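Local coordinates for 70 KDA protein (Xanthomonas sp., PDB 4B2N) that cleaves rubber (latex) oxidatively as a processive dihaem c-type cytochrome, a dioxygenase that carries two covalently bound haem c groups, at residues Leu261-Leu269 and Val319-Arg330; Glu439-Gly448 and Arg477-Pro485. One frame throughout, in Å; residues are numbered along the deposited sequence.

Contact 1 (Leu261-Leu269 and Val319-Arg330); sequences LFDMETLTL and VANIFRDANARR
Leu267, Phe262 and Arg329 form the centre of the interface between Leu261-Leu269 and Val319-Arg330. Leu267 wedges its isobutyl group between two helices: CD1 lies 3.6 Å from CG of Arg330, in the helix that starts at Ala326, and also touches CG1 of Val319, at the end of helix 312-319, while its CB rests beside the aliphatic chain of Arg329. That chain runs extended from CG to NE (chi3 170°), which takes the guanidinium past Leu267 to the ring of Phe262. There CE1 of Phe262 stands over the centre of one guanidinium face, 3.4 Å from Arg329 CZ, with the two planes steeply inclined rather than stacked. The case illustrates how one arginine can bind several main-chain carbonyls at once. Arg329 NH1 donates to Leu267 O (3.0 Å), while NE and NH2 take Val319 O and Asn321 O of its own segment, so the rotation of the group is fixed and the turn following helix 312-319 is drawn to the next helix. Asp325 is the N-cap of that helix, its OD1 accepting from Ala328 N; in Leu261-Leu269, Asp263 forms an Asx turn and is salt-bridged to Arg473. A water accepts from both Leu269 N and Arg329 NH1. Next along the helix, Arg330, bent at chi3, sends NH1 to an in-plane lone pair of Thr266 O at 2.8 Å, and the methyl of Ala326 sits 3.2 Å from the same oxygen.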
loop_
_atom_site.group_PDB
_atom_site.type_symbol
_atom_site.label_atom_id
_atom_site.label_comp_id
_atom_site.label_asym_id
_atom_site.label_seq_id
_atom_site.Cartn_x
_atom_site.Cartn_y
_atom_site.Cartn_z
ATOM N N LEU A 261 20.414 6.209 -4.753
ATOM C CA LEU A 261 20.389 6.635 -6.145
ATOM C C LEU A 261 20.245 8.144 -6.211
ATOM O O LEU A 261 20.838 8.767 -7.087
ATOM C CB LEU A 261 19.185 6.015 -6.846
ATOM C CG LEU A 261 19.352 4.691 -7.644
ATOM C CD1 LEU A 261 20.370 3.747 -7.031
ATOM C CD2 LEU A 261 17.974 3.994 -7.790
ATOM N N PHE A 262 19.523 8.728 -5.234
ATOM C CA PHE A 262 19.012 10.113 -5.402
ATOM C C PHE A 262 19.520 10.980 -4.303
ATOM O O PHE A 262 19.548 10.567 -3.175
ATOM C CB PHE A 262 17.468 10.186 -5.356
ATOM C CG PHE A 262 16.816 9.372 -6.463
ATOM C CD1 PHE A 262 16.865 9.818 -7.750
ATOM C CD2 PHE A 262 16.244 8.129 -6.186
ATOM C CE1 PHE A 262 16.310 9.068 -8.784
ATOM C CE2 PHE A 262 15.720 7.322 -7.210
ATOM C CZ PHE A 262 15.718 7.817 -8.514
ATOM N N ASP A 263 19.894 12.181 -4.657
ATOM C CA ASP A 263 20.257 13.190 -3.686
ATOM C C ASP A 263 18.998 13.435 -2.831
ATOM O O ASP A 263 17.879 13.639 -3.335
ATOM C CB ASP A 263 20.682 14.445 -4.483
ATOM C CG ASP A 263 21.089 15.604 -3.581
ATOM O OD1 ASP A 263 20.261 16.021 -2.745
ATOM O OD2 ASP A 263 22.234 16.138 -3.692
ATOM N N MET A 264 19.151 13.352 -1.532
ATOM C CA MET A 264 18.015 13.384 -0.660
ATOM C C MET A 264 17.494 14.787 -0.371
ATOM O O MET A 264 16.512 14.912 0.322
ATOM C CB MET A 264 18.446 12.747 0.648
ATOM C CG MET A 264 18.766 11.265 0.384
ATOM S SD MET A 264 17.277 10.241 0.231
ATOM C CE MET A 264 16.712 10.285 1.960
ATOM N N GLU A 265 18.166 15.813 -0.925
ATOM C CA GLU A 265 17.710 17.185 -0.812
ATOM C C GLU A 265 17.118 17.707 -2.114
ATOM O O GLU A 265 16.234 18.570 -2.088
ATOM C CB GLU A 265 18.863 18.072 -0.394
ATOM C CG GLU A 265 19.372 17.826 1.032
ATOM C CD GLU A 265 20.551 18.738 1.278
ATOM O OE1 GLU A 265 21.719 18.384 0.984
ATOM O OE2 GLU A 265 20.313 19.863 1.713
ATOM N N THR A 266 17.603 17.198 -3.255
ATOM C CA THR A 266 17.226 17.781 -4.530
ATOM C C THR A 266 16.510 16.790 -5.462
ATOM O O THR A 266 15.843 17.213 -6.372
ATOM C CB THR A 266 18.456 18.305 -5.291
ATOM O OG1 THR A 266 19.221 17.190 -5.785
ATOM C CG2 THR A 266 19.313 19.190 -4.345
ATOM N N LEU A 267 16.628 15.487 -5.184
ATOM C CA LEU A 267 16.127 14.440 -6.039
ATOM C C LEU A 267 16.899 14.302 -7.358
ATOM O O LEU A 267 16.435 13.596 -8.247
ATOM C CB LEU A 267 14.561 14.511 -6.243
ATOM C CG LEU A 267 13.710 14.658 -4.960
ATOM C CD1 LEU A 267 12.191 14.654 -5.374
ATOM C CD2 LEU A 267 14.072 13.573 -3.979
ATOM N N THR A 268 18.089 14.904 -7.455
ATOM C CA THR A 268 19.017 14.599 -8.510
ATOM C C THR A 268 19.409 13.100 -8.463
ATOM O O THR A 268 19.619 12.510 -7.396
ATOM C CB THR A 268 20.318 15.418 -8.349
ATOM O OG1 THR A 268 19.998 16.813 -8.274
ATOM C CG2 THR A 268 21.236 15.177 -9.493
ATOM N N LEU A 269 19.410 12.470 -9.627
ATOM C CA LEU A 269 19.933 11.128 -9.730
ATOM C C LEU A 269 21.470 11.249 -9.609
ATOM O O LEU A 269 22.131 11.751 -10.481
ATOM C CB LEU A 269 19.575 10.501 -11.085
ATOM C CG LEU A 269 20.128 9.104 -11.410
ATOM C CD1 LEU A 269 19.686 8.094 -10.358
ATOM C CD2 LEU A 269 19.699 8.619 -12.801
ATOM N N VAL A 319 8.952 9.749 -8.251
ATOM C CA VAL A 319 10.303 10.302 -8.034
ATOM C C VAL A 319 11.276 9.260 -8.531
ATOM O O VAL A 319 12.285 9.599 -9.171
ATOM C CB VAL A 319 10.580 10.563 -6.508
ATOM C CG1 VAL A 319 12.059 10.873 -6.286
ATOM C CG2 VAL A 319 9.694 11.680 -5.998
ATOM N N ALA A 320 11.010 7.979 -8.246
ATOM C CA ALA A 320 12.055 6.986 -8.562
ATOM C C ALA A 320 12.137 6.674 -10.023
ATOM O O ALA A 320 12.961 5.918 -10.418
ATOM C CB ALA A 320 11.888 5.682 -7.765
ATOM N N ASN A 321 11.404 7.370 -10.851
ATOM C CA ASN A 321 11.483 7.176 -12.293
ATOM C C ASN A 321 12.775 7.773 -12.854
ATOM O O ASN A 321 13.086 8.910 -12.601
ATOM C CB ASN A 321 10.268 7.902 -12.902
ATOM C CG ASN A 321 10.195 7.797 -14.411
ATOM O OD1 ASN A 321 11.186 7.864 -15.116
ATOM N ND2 ASN A 321 8.987 7.576 -14.905
ATOM N N ILE A 322 13.507 7.001 -13.659
ATOM C CA ILE A 322 14.869 7.320 -14.008
ATOM C C ILE A 322 14.920 8.321 -15.120
ATOM O O ILE A 322 15.981 8.933 -15.408
ATOM C CB ILE A 322 15.633 6.000 -14.350
ATOM C CG1 ILE A 322 16.841 5.935 -13.488
ATOM C CG2 ILE A 322 15.769 5.712 -15.852
ATOM C CD1 ILE A 322 16.420 5.784 -12.039
ATOM N N PHE A 323 13.773 8.507 -15.754
ATOM C CA PHE A 323 13.739 9.423 -16.884
ATOM C C PHE A 323 13.491 10.888 -16.486
ATOM O O PHE A 323 13.670 11.766 -17.305
ATOM C CB PHE A 323 12.706 8.924 -17.896
ATOM C CG PHE A 323 13.031 7.567 -18.492
ATOM C CD1 PHE A 323 14.290 7.323 -19.086
ATOM C CD2 PHE A 323 12.059 6.549 -18.508
ATOM C CE1 PHE A 323 14.588 6.099 -19.659
ATOM C CE2 PHE A 323 12.346 5.299 -19.120
ATOM C CZ PHE A 323 13.617 5.078 -19.672
ATOM N N ARG A 324 13.069 11.173 -15.242
ATOM C CA ARG A 324 12.763 12.570 -14.853
ATOM C C ARG A 324 14.019 13.240 -14.393
ATOM O O ARG A 324 14.910 12.540 -13.959
ATOM C CB ARG A 324 11.824 12.592 -13.652
ATOM C CG ARG A 324 10.482 11.977 -13.953
ATOM C CD ARG A 324 9.390 12.564 -13.091
ATOM N NE ARG A 324 8.157 12.314 -13.838
ATOM C CZ ARG A 324 7.471 11.201 -13.784
ATOM N NH1 ARG A 324 7.820 10.186 -12.936
ATOM N NH2 ARG A 324 6.408 11.105 -14.575
ATOM N N ASP A 325 14.109 14.580 -14.460
ATOM C CA ASP A 325 15.196 15.280 -13.789
ATOM C C ASP A 325 14.740 15.739 -12.372
ATOM O O ASP A 325 13.591 15.499 -11.995
ATOM C CB ASP A 325 15.800 16.407 -14.654
ATOM C CG ASP A 325 14.864 17.578 -14.812
ATOM O OD1 ASP A 325 13.688 17.570 -14.343
ATOM O OD2 ASP A 325 15.319 18.571 -15.401
ATOM N N ALA A 326 15.637 16.314 -11.568
ATOM C CA ALA A 326 15.300 16.677 -10.174
ATOM C C ALA A 326 14.095 17.612 -10.157
ATOM O O ALA A 326 13.191 17.433 -9.379
ATOM C CB ALA A 326 16.498 17.346 -9.472
ATOM N N ASN A 327 14.073 18.615 -11.043
ATOM C CA ASN A 327 12.956 19.571 -11.116
ATOM C C ASN A 327 11.614 18.874 -11.372
ATOM O O ASN A 327 10.655 19.157 -10.673
ATOM C CB ASN A 327 13.261 20.647 -12.161
ATOM C CG ASN A 327 12.209 21.752 -12.245
ATOM O OD1 ASN A 327 12.132 22.630 -11.384
ATOM N ND2 ASN A 327 11.453 21.767 -13.346
ATOM N N ALA A 328 11.575 17.975 -12.346
ATOM C CA ALA A 328 10.373 17.249 -12.670
ATOM C C ALA A 328 9.992 16.391 -11.469
ATOM O O ALA A 328 8.794 16.284 -11.167
ATOM C CB ALA A 328 10.579 16.319 -13.887
ATOM N N ARG A 329 10.967 15.729 -10.833
ATOM C CA ARG A 329 10.576 14.808 -9.714
ATOM C C ARG A 329 9.929 15.631 -8.627
ATOM O O ARG A 329 8.811 15.347 -8.261
ATOM C CB ARG A 329 11.737 14.029 -9.133
ATOM C CG ARG A 329 12.429 13.062 -10.057
ATOM C CD ARG A 329 13.636 12.417 -9.423
ATOM N NE ARG A 329 14.027 11.356 -10.341
ATOM C CZ ARG A 329 15.165 11.398 -11.038
ATOM N NH1 ARG A 329 16.006 12.405 -10.912
ATOM N NH2 ARG A 329 15.435 10.445 -11.920
ATOM N N ARG A 330 10.617 16.649 -8.118
ATOM C CA ARG A 330 10.016 17.533 -7.075
ATOM C C ARG A 330 8.678 18.133 -7.556
ATOM O O ARG A 330 7.741 18.323 -6.782
ATOM C CB ARG A 330 10.967 18.698 -6.727
ATOM C CG ARG A 330 12.202 18.234 -5.983
ATOM C CD ARG A 330 12.962 19.381 -5.362
ATOM N NE ARG A 330 13.195 20.501 -6.275
ATOM C CZ ARG A 330 14.365 20.791 -6.836
ATOM N NH1 ARG A 330 15.408 20.010 -6.641
ATOM N NH2 ARG A 330 14.498 21.903 -7.587
HETATM O O HOH W 1 18.584 13.639 -12.076
#

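Contact 2 (Glu439-Gly448 and Arg477-Pro485)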
loop_
_atom_site.group_PDB
_atom_site.type_symbol
_atom_site.label_atom_id
_atom_site.label_comp_id
_atom_site.label_asym_id
_atom_site.label_seq_id
_atom_site.Cartn_x
_atom_site.Cartn_y
_atom_site.Cartn_z
ATOM N N GLU A 439 18.753 4.532 13.005
ATOM C CA GLU A 439 18.779 5.987 13.135
ATOM C C GLU A 439 19.413 6.631 11.921
ATOM O O GLU A 439 19.015 7.742 11.519
ATOM C CB GLU A 439 19.522 6.398 14.425
ATOM C CG GLU A 439 19.716 7.901 14.645
ATOM C CD GLU A 439 18.423 8.611 15.088
ATOM O OE1 GLU A 439 17.390 7.932 15.296
ATOM O OE2 GLU A 439 18.399 9.864 15.222
ATOM N N ARG A 440 20.413 5.954 11.336
ATOM C CA ARG A 440 21.157 6.536 10.193
ATOM C C ARG A 440 20.226 6.754 9.015
ATOM O O ARG A 440 20.304 7.760 8.330
ATOM C CB ARG A 440 22.304 5.627 9.733
ATOM C CG ARG A 440 23.479 5.610 10.727
ATOM C CD ARG A 440 24.489 4.550 10.355
ATOM N NE ARG A 440 23.927 3.205 10.390
ATOM C CZ ARG A 440 24.587 2.101 10.019
ATOM N NH1 ARG A 440 25.841 2.180 9.550
ATOM N NH2 ARG A 440 23.971 0.935 10.053
ATOM N N GLN A 441 19.387 5.754 8.764
ATOM C CA GLN A 441 18.409 5.833 7.705
ATOM C C GLN A 441 17.358 6.947 7.936
ATOM O O GLN A 441 17.024 7.740 7.006
ATOM C CB GLN A 441 17.734 4.472 7.591
ATOM C CG GLN A 441 18.648 3.354 7.044
ATOM C CD GLN A 441 17.878 2.043 7.043
ATOM O OE1 GLN A 441 17.444 1.586 8.101
ATOM N NE2 GLN A 441 17.622 1.485 5.872
ATOM N N ARG A 442 16.809 7.001 9.147
ATOM C CA ARG A 442 15.818 8.013 9.474
ATOM C C ARG A 442 16.424 9.406 9.388
ATOM O O ARG A 442 15.788 10.337 8.919
ATOM C CB ARG A 442 15.154 7.733 10.840
ATOM C CG ARG A 442 14.272 6.501 10.779
ATOM C CD ARG A 442 13.479 6.273 12.058
ATOM N NE ARG A 442 14.306 6.439 13.247
ATOM C CZ ARG A 442 15.010 5.474 13.807
ATOM N NH1 ARG A 442 15.006 4.271 13.292
ATOM N NH2 ARG A 442 15.743 5.721 14.876
ATOM N N ARG A 443 17.685 9.541 9.781
ATOM C CA ARG A 443 18.285 10.867 9.736
ATOM C C ARG A 443 18.497 11.346 8.283
ATOM O O ARG A 443 18.367 12.557 8.060
ATOM C CB ARG A 443 19.617 10.913 10.460
ATOM C CG ARG A 443 19.458 11.026 11.959
ATOM C CD ARG A 443 20.849 11.158 12.603
ATOM N NE ARG A 443 20.638 11.277 14.047
ATOM C CZ ARG A 443 21.320 12.104 14.856
ATOM N NH1 ARG A 443 22.279 12.911 14.381
ATOM N NH2 ARG A 443 20.981 12.177 16.170
ATOM N N ALA A 444 18.852 10.436 7.375
ATOM C CA ALA A 444 18.986 10.775 5.961
ATOM C C ALA A 444 17.653 11.339 5.382
ATOM O O ALA A 444 17.606 12.288 4.595
ATOM C CB ALA A 444 19.346 9.532 5.166
ATOM N N TRP A 445 16.570 10.631 5.712
ATOM C CA TRP A 445 15.233 11.050 5.360
ATOM C C TRP A 445 14.867 12.401 5.998
ATOM O O TRP A 445 14.364 13.325 5.315
ATOM C CB TRP A 445 14.267 9.952 5.861
ATOM C CG TRP A 445 12.840 10.354 5.690
ATOM C CD1 TRP A 445 12.107 11.215 6.494
ATOM C CD2 TRP A 445 11.947 9.931 4.639
ATOM N NE1 TRP A 445 10.811 11.334 6.020
ATOM C CE2 TRP A 445 10.670 10.576 4.896
ATOM C CE3 TRP A 445 12.079 9.082 3.520
ATOM C CZ2 TRP A 445 9.558 10.409 4.051
ATOM C CZ3 TRP A 445 10.934 8.889 2.693
ATOM C CH2 TRP A 445 9.702 9.525 2.974
ATOM N N ASN A 446 15.010 12.484 7.338
ATOM C CA ASN A 446 14.648 13.647 8.152
ATOM C C ASN A 446 15.321 14.945 7.728
ATOM O O ASN A 446 14.810 16.037 7.980
ATOM C CB ASN A 446 15.001 13.375 9.610
ATOM C CG ASN A 446 14.094 12.329 10.227
ATOM O OD1 ASN A 446 13.054 11.996 9.625
ATOM N ND2 ASN A 446 14.445 11.816 11.425
ATOM N N SER A 447 16.493 14.837 7.124
ATOM C CA SER A 447 17.292 15.990 6.781
ATOM C C SER A 447 17.173 16.323 5.291
ATOM O O SER A 447 18.119 16.858 4.725
ATOM C CB SER A 447 18.792 15.711 7.130
ATOM O OG SER A 447 19.263 14.589 6.369
ATOM N N GLY A 448 16.049 16.010 4.624
ATOM C CA GLY A 448 15.992 16.414 3.207
ATOM C C GLY A 448 14.590 16.629 2.673
ATOM O O GLY A 448 13.629 16.794 3.423
ATOM N N ARG A 477 26.467 15.176 5.112
ATOM C CA ARG A 477 25.155 14.483 5.431
ATOM C C ARG A 477 25.361 13.177 6.205
ATOM O O ARG A 477 24.723 12.911 7.296
ATOM C CB ARG A 477 24.373 14.242 4.123
ATOM C CG ARG A 477 23.689 15.554 3.586
ATOM C CD ARG A 477 22.875 15.295 2.281
ATOM N NE ARG A 477 21.879 14.293 2.629
ATOM C CZ ARG A 477 20.748 14.474 3.291
ATOM N NH1 ARG A 477 20.349 15.698 3.660
ATOM N NH2 ARG A 477 20.026 13.407 3.626
ATOM N N ALA A 478 26.259 12.339 5.681
ATOM C CA ALA A 478 26.574 11.026 6.320
ATOM C C ALA A 478 27.106 11.244 7.741
ATOM O O ALA A 478 26.813 10.478 8.652
ATOM C CB ALA A 478 27.587 10.251 5.465
ATOM N N ILE A 479 27.898 12.303 7.930
ATOM C CA ILE A 479 28.364 12.641 9.254
ATOM C C ILE A 479 27.211 12.941 10.213
ATOM O O ILE A 479 27.153 12.403 11.360
ATOM C CB ILE A 479 29.352 13.812 9.198
ATOM C CG1 ILE A 479 30.678 13.320 8.545
ATOM C CG2 ILE A 479 29.591 14.339 10.616
ATOM C CD1 ILE A 479 31.513 14.527 8.062
ATOM N N TYR A 480 26.284 13.774 9.770
ATOM C CA TYR A 480 25.080 14.023 10.548
ATOM C C TYR A 480 24.313 12.707 10.778
ATOM O O TYR A 480 23.901 12.421 11.918
ATOM C CB TYR A 480 24.115 15.017 9.853
ATOM C CG TYR A 480 22.819 15.036 10.592
ATOM C CD1 TYR A 480 22.754 15.583 11.886
ATOM C CD2 TYR A 480 21.656 14.442 10.041
ATOM C CE1 TYR A 480 21.570 15.519 12.621
ATOM C CE2 TYR A 480 20.458 14.420 10.748
ATOM C CZ TYR A 480 20.439 14.960 12.039
ATOM O OH TYR A 480 19.246 14.915 12.707
ATOM N N ASN A 481 24.132 11.921 9.726
ATOM C CA ASN A 481 23.401 10.635 9.842
ATOM C C ASN A 481 24.008 9.690 10.912
ATOM O O ASN A 481 23.288 8.895 11.593
ATOM C CB ASN A 481 23.371 9.933 8.481
ATOM C CG ASN A 481 22.548 10.700 7.459
ATOM O OD1 ASN A 481 21.825 11.638 7.809
ATOM N ND2 ASN A 481 22.644 10.273 6.176
ATOM N N ASN A 482 25.315 9.858 11.129
ATOM C CA ASN A 482 26.058 9.015 12.067
ATOM C C ASN A 482 26.326 9.762 13.374
ATOM O O ASN A 482 27.264 9.438 14.110
ATOM C CB ASN A 482 27.347 8.492 11.386
ATOM C CG ASN A 482 27.056 7.493 10.214
ATOM O OD1 ASN A 482 26.785 7.846 8.976
ATOM N ND2 ASN A 482 27.092 6.227 10.591
ATOM N N GLY A 483 25.535 10.782 13.684
ATOM C CA GLY A 483 25.601 11.413 15.027
ATOM C C GLY A 483 26.405 12.682 15.147
ATOM O O GLY A 483 26.519 13.242 16.239
ATOM N N GLY A 484 26.945 13.150 14.024
ATOM C CA GLY A 484 27.700 14.390 13.934
ATOM C C GLY A 484 26.835 15.652 13.842
ATOM O O GLY A 484 25.596 15.584 13.990
ATOM N N PRO A 485 27.472 16.808 13.581
ATOM C CA PRO A 485 26.769 18.080 13.474
ATOM C C PRO A 485 25.744 18.073 12.342
ATOM O O PRO A 485 25.899 17.364 11.304
ATOM C CB PRO A 485 27.868 19.082 13.120
ATOM C CG PRO A 485 29.106 18.465 13.659
ATOM C CD PRO A 485 28.934 16.976 13.542
HETATM O O HOH W 2 23.645 14.719 15.838
HETATM O O HOH W 3 16.734 13.567 12.519
HETATM O O HOH W 4 21.962 14.139 6.310
#
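The guanidinium of Arg443 lies nearly flat on the ring of Tyr480, their planes 28° apart and CZ of Arg443 4.6 Å from the ring centroid. This cation-pi stack is off-centre, and the hydroxyl of Tyr480 lies toward the rim of the guanidinium face; the methylene CD of Arg443 is more squarely over the phenol, a CH-pi contact. Around the guanidinium edge, NE donates almost straight to the anti lone pair of Glu439 OE2, a salt bridge, and a water in the plane joins NH1 to Gly484 O. Arg477 presents a second flat group. One face carries a water over its centre, itself donating to Ser447 OG and Asn481 OD1, and at the edge Arg477 NH2 donates to an in-plane lone pair of Ala444 O at 2.8 Å. Arg477 NH1 donates to Ser447 O at 2.7 Å, from above that carbonyl's plane. The bend at chi3 (59°) carries this guanidinium back to the end of helix 439-446.

The axes of 439-446 and of the final turn 477-481 run at 130° to each other and approach to 8.9 Å, and Arg440 and Asn481 come closest along the backbones. Arg440 CA makes a CA-H...O contact with Asn481 O, and the methyl of Ala444 packs on the Asn481 amide, whose ND2 donates to Glu275. Helix 467-481 ends in a Schellman motif with Gly483 at C-prime. Tyr480 O thus accepts from Gly483 N within the motif and, from the other face of its plane, from Arg443 NH1 at 3.0 Å.

Each helix therefore has its C-terminal end met by an arginine of the other: Tyr480 O by Arg443, Ala444 O and the following Ser447 O by Arg477. The positive charges would probably be stabilised by the helix dipoles there, together with Glu439 for Arg443 and Glu275 for Arg477.

From the N terminus, the chain leaves helix 253-261 through Leu261-Leu269 and passes strands 299-300 and 306-307 and helix 312-319 before Val319-Arg330 closes contact 1, whose Val319 side chain is about 9 Å from a bound haem c. More than a hundred residues later Glu439-Gly448 opens contact 2, closed by Arg477-Pro485 at the end of helix 467-481. The two loops follow in series, neither nested nor crossing, yet their centres are only 19 Å apart. They meet where Met264 CE packs 3.4 Å from Ala444 O and Glu265 lies against Arg477. Helix 467-481 serves both, since its Arg473 pairs with Asp263.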